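PDB 6NSI: manganese-binding protein from Chlamydia trachomatis, which captures iron, and also manganese and nickel, as the solute-binding component of the YtgABCD ABC transporter and passes the metal to the membrane permease for import. Local coordinates for residues F98-I103 with E198-E203. Sequence-based numbering, arbitrary orientation.
Sequences FPDPHI and EGLSPE. With FE (Fe (III) ion), chain B.
Asp100 and Leu200 come nearest each other where the two backbones pass, their CA atoms 6.6 Å apart, and no hydrogen bond joins the segments. This is one wall of the metal site of a solute-binding protein, where the chain leaving strand 98-99 meets the loop between strand 194-195 and helix 208-221. Leu200 is the partner in every close approach from its segment; its two methyls cover the strand and the Asp100 carboxylate, and its carbonyl oxygen meets His102. Leu200 CD1 lies against the backbone of the strand, 3.4 Å from Pro99 O, and also near Phe98 O. Leu200 CD2 rests 3.4 Å from Asp100 CG and almost equally near both carboxylate oxygens. That carboxylate belongs to the second shell of the site, since it holds His102, a first-shell ligand. Asp100 turns CG anti to its own nitrogen (chi1 -173°), which brings OD1 back over the following turn to take two bonds from opposite faces of the carboxylate plane. His102 N donates to Asp100 OD1 at 3.0 Å, closing an Asx turn, and His102 ND1 donates to the same Asp100 OD1 at 2.7 Å on the syn side, close to the imidazole plane. With ND1 acting as donor, His102 NE2 is left to bind the iron(III) ion at 2.2 Å, and the carboxylate probably makes the ring a stronger ligand. His36, His168 and Asp260 complete the protein ligands. Pro101 CG lies over one face of the imidazole, toward its rim, while the bonds at ND1 and NE2 fix the rotation of the ring. At the ring edge, near its plane, Leu200 O sits 3.3 Å from His102 CE1.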
ATOM      1  N   PHE A  98      16.034   4.855   2.856  1.00 43.80           N
ATOM      2  CA  PHE A  98      15.410   3.835   2.017  1.00 41.03           C
ATOM      3  C   PHE A  98      14.111   4.375   1.426  1.00 42.36           C
ATOM      4  O   PHE A  98      13.417   5.167   2.074  1.00 40.48           O
ATOM      5  CB  PHE A  98      15.121   2.556   2.814  1.00 43.74           C
ATOM      6  CG  PHE A  98      16.365   1.832   3.276  1.00 47.48           C
ATOM      7  CD1 PHE A  98      16.991   0.906   2.455  1.00 46.77           C
ATOM      8  CD2 PHE A  98      16.912   2.082   4.529  1.00 55.53           C
ATOM      9  CE1 PHE A  98      18.132   0.245   2.870  1.00 50.52           C
ATOM     10  CE2 PHE A  98      18.060   1.418   4.955  1.00 48.68           C
ATOM     11  CZ  PHE A  98      18.670   0.502   4.124  1.00 52.62           C
ATOM     12  N   PRO A  99      13.752   3.983   0.203  1.00 41.59           N
ATOM     13  CA  PRO A  99      12.507   4.486  -0.392  1.00 34.14           C
ATOM     14  C   PRO A  99      11.292   3.828   0.237  1.00 34.61           C
ATOM     15  O   PRO A  99      11.333   2.676   0.690  1.00 32.68           O
ATOM     16  CB  PRO A  99      12.637   4.103  -1.869  1.00 31.27           C
ATOM     17  CG  PRO A  99      13.466   2.857  -1.834  1.00 37.68           C
ATOM     18  CD  PRO A  99      14.425   3.005  -0.670  1.00 36.22           C
ATOM     19  N   ASP A 100      10.199   4.584   0.274  1.00 34.23           N
ATOM     20  CA  ASP A 100       8.950   4.078   0.820  1.00 27.44           C
ATOM     21  C   ASP A 100       8.133   3.469  -0.310  1.00 29.49           C
ATOM     22  O   ASP A 100       7.622   4.222  -1.166  1.00 26.90           O
ATOM     23  CB  ASP A 100       8.166   5.189   1.507  1.00 26.91           C
ATOM     24  CG  ASP A 100       6.937   4.676   2.226  1.00 24.68           C
ATOM     25  OD1 ASP A 100       6.465   3.568   1.882  1.00 21.53           O
ATOM     26  OD2 ASP A 100       6.439   5.379   3.147  1.00 24.46           O
ATOM     27  N   PRO A 101       7.935   2.151  -0.335  1.00 26.33           N
ATOM     28  CA  PRO A 101       7.244   1.510  -1.465  1.00 25.37           C
ATOM     29  C   PRO A 101       5.722   1.560  -1.408  1.00 23.46           C
ATOM     30  O   PRO A 101       5.079   1.157  -2.390  1.00 24.26           O
ATOM     31  CB  PRO A 101       7.728   0.059  -1.376  1.00 25.75           C
ATOM     32  CG  PRO A 101       7.902  -0.143   0.106  1.00 25.93           C
ATOM     33  CD  PRO A 101       8.441   1.159   0.635  1.00 21.70           C
ATOM     34  N   HIS A 102       5.124   2.045  -0.312  1.00 20.26           N
ATOM     35  CA  HIS A 102       3.706   1.797  -0.052  1.00 24.91           C
ATOM     36  C   HIS A 102       2.777   2.760  -0.773  1.00 26.86           C
ATOM     37  O   HIS A 102       1.881   3.337  -0.143  1.00 23.09           O
ATOM     38  CB  HIS A 102       3.427   1.865   1.454  1.00 18.53           C
ATOM     39  CG  HIS A 102       4.260   0.911   2.255  1.00 20.28           C
ATOM     40  ND1 HIS A 102       5.484   1.258   2.793  1.00 22.53           N
ATOM     41  CD2 HIS A 102       4.044  -0.380   2.613  1.00 20.96           C
ATOM     42  CE1 HIS A 102       5.984   0.221   3.447  1.00 21.36           C
ATOM     43  NE2 HIS A 102       5.129  -0.781   3.357  1.00 18.41           N
ATOM     44  N   ILE A 103       2.940   2.918  -2.092  1.00 23.99           N
ATOM     45  CA  ILE A 103       2.127   3.906  -2.807  1.00 24.45           C
ATOM     46  C   ILE A 103       0.698   3.446  -3.066  1.00 27.05           C
ATOM     47  O   ILE A 103      -0.144   4.269  -3.447  1.00 27.30           O
ATOM     48  CB  ILE A 103       2.791   4.295  -4.145  1.00 28.34           C
ATOM     49  CG1 ILE A 103       3.056   3.052  -5.006  1.00 30.26           C
ATOM     50  CG2 ILE A 103       4.083   5.099  -3.896  1.00 26.54           C
ATOM     51  CD1 ILE A 103       3.583   3.357  -6.447  1.00 25.42           C
ATOM     52  N   GLU A 198       7.599   0.070  14.197  1.00 23.10           N
ATOM     53  CA  GLU A 198       8.384  -0.537  13.132  1.00 23.15           C
ATOM     54  C   GLU A 198       8.485   0.421  11.946  1.00 33.31           C
ATOM     55  O   GLU A 198       7.563   1.197  11.679  1.00 26.50           O
ATOM     56  CB  GLU A 198       7.732  -1.854  12.704  1.00 24.20           C
ATOM     57  CG  GLU A 198       8.467  -2.621  11.591  1.00 35.04           C
ATOM     58  CD  GLU A 198       9.832  -3.108  12.031  1.00 38.30           C
ATOM     59  OE1 GLU A 198      10.792  -2.297  11.985  1.00 40.34           O
ATOM     60  OE2 GLU A 198       9.925  -4.299  12.424  1.00 38.39           O
ATOM     61  N   GLY A 199       9.611   0.355  11.222  1.00 38.48           N
ATOM     62  CA  GLY A 199       9.850   1.214  10.074  1.00 30.48           C
ATOM     63  C   GLY A 199       9.169   0.731   8.807  1.00 28.69           C
ATOM     64  O   GLY A 199       8.078   0.152   8.840  1.00 24.94           O
ATOM     65  N   LEU A 200       9.792   0.898   7.641  1.00 26.83           N
ATOM     66  CA  LEU A 200       9.170   0.506   6.334  1.00 30.83           C
ATOM     67  C   LEU A 200       9.036  -1.017   6.103  1.00 29.74           C
ATOM     68  O   LEU A 200       8.160  -1.406   5.367  1.00 29.29           O
ATOM     69  CB  LEU A 200       9.992   1.135   5.202  1.00 34.31           C
ATOM     70  CG  LEU A 200       9.940   2.654   5.068  1.00 31.22           C
ATOM     71  CD1 LEU A 200      10.893   3.143   4.006  1.00 38.75           C
ATOM     72  CD2 LEU A 200       8.548   3.157   4.778  1.00 23.81           C
ATOM     73  N   SER A 201       9.838  -1.821   6.786  1.00 33.22           N
ATOM     74  CA  SER A 201      10.096  -3.246   6.687  1.00 40.38           C
ATOM     75  C   SER A 201       9.818  -3.922   8.027  1.00 36.49           C
ATOM     76  O   SER A 201      10.268  -3.429   9.070  1.00 30.19           O
ATOM     77  CB  SER A 201      11.538  -3.511   6.249  1.00 30.00           C
ATOM     78  OG  SER A 201      11.768  -3.034   4.935  1.00 30.00           O
ATOM     79  N   PRO A 202       8.999  -4.847   7.985  1.00 37.49           N
ATOM     80  CA  PRO A 202       8.793  -5.593   9.240  1.00 41.81           C
ATOM     81  C   PRO A 202      10.029  -6.331   9.724  1.00 50.85           C
ATOM     82  O   PRO A 202      10.056  -6.746  10.891  1.00 48.20           O
ATOM     83  CB  PRO A 202       7.670  -6.577   8.888  1.00 35.63           C
ATOM     84  CG  PRO A 202       7.016  -6.016   7.678  1.00 33.28           C
ATOM     85  CD  PRO A 202       8.077  -5.275   6.925  1.00 37.64           C
ATOM     86  N   GLU A 203      11.051  -6.502   8.879  1.00 41.21           N
ATOM     87  CA  GLU A 203      12.198  -7.325   9.258  1.00 56.45           C
ATOM     88  C   GLU A 203      13.120  -6.652  10.273  1.00 58.98           C
ATOM     89  O   GLU A 203      13.892  -7.352  10.944  1.00 54.17           O
ATOM     90  CB  GLU A 203      12.997  -7.718   8.009  1.00 63.63           C
ATOM     91  CG  GLU A 203      13.665  -9.086   8.102  1.00 64.26           C
ATOM     92  CD  GLU A 203      14.136  -9.610   6.741  1.00 76.56           C
ATOM     93  OE1 GLU A 203      14.108  -8.837   5.753  1.00 77.04           O
ATOM     94  OE2 GLU A 203      14.535 -10.796   6.657  1.00 76.89           O
TER
HETATM   95 FE    FE B 401       5.105  -2.750   4.309  1.00 24.07          FE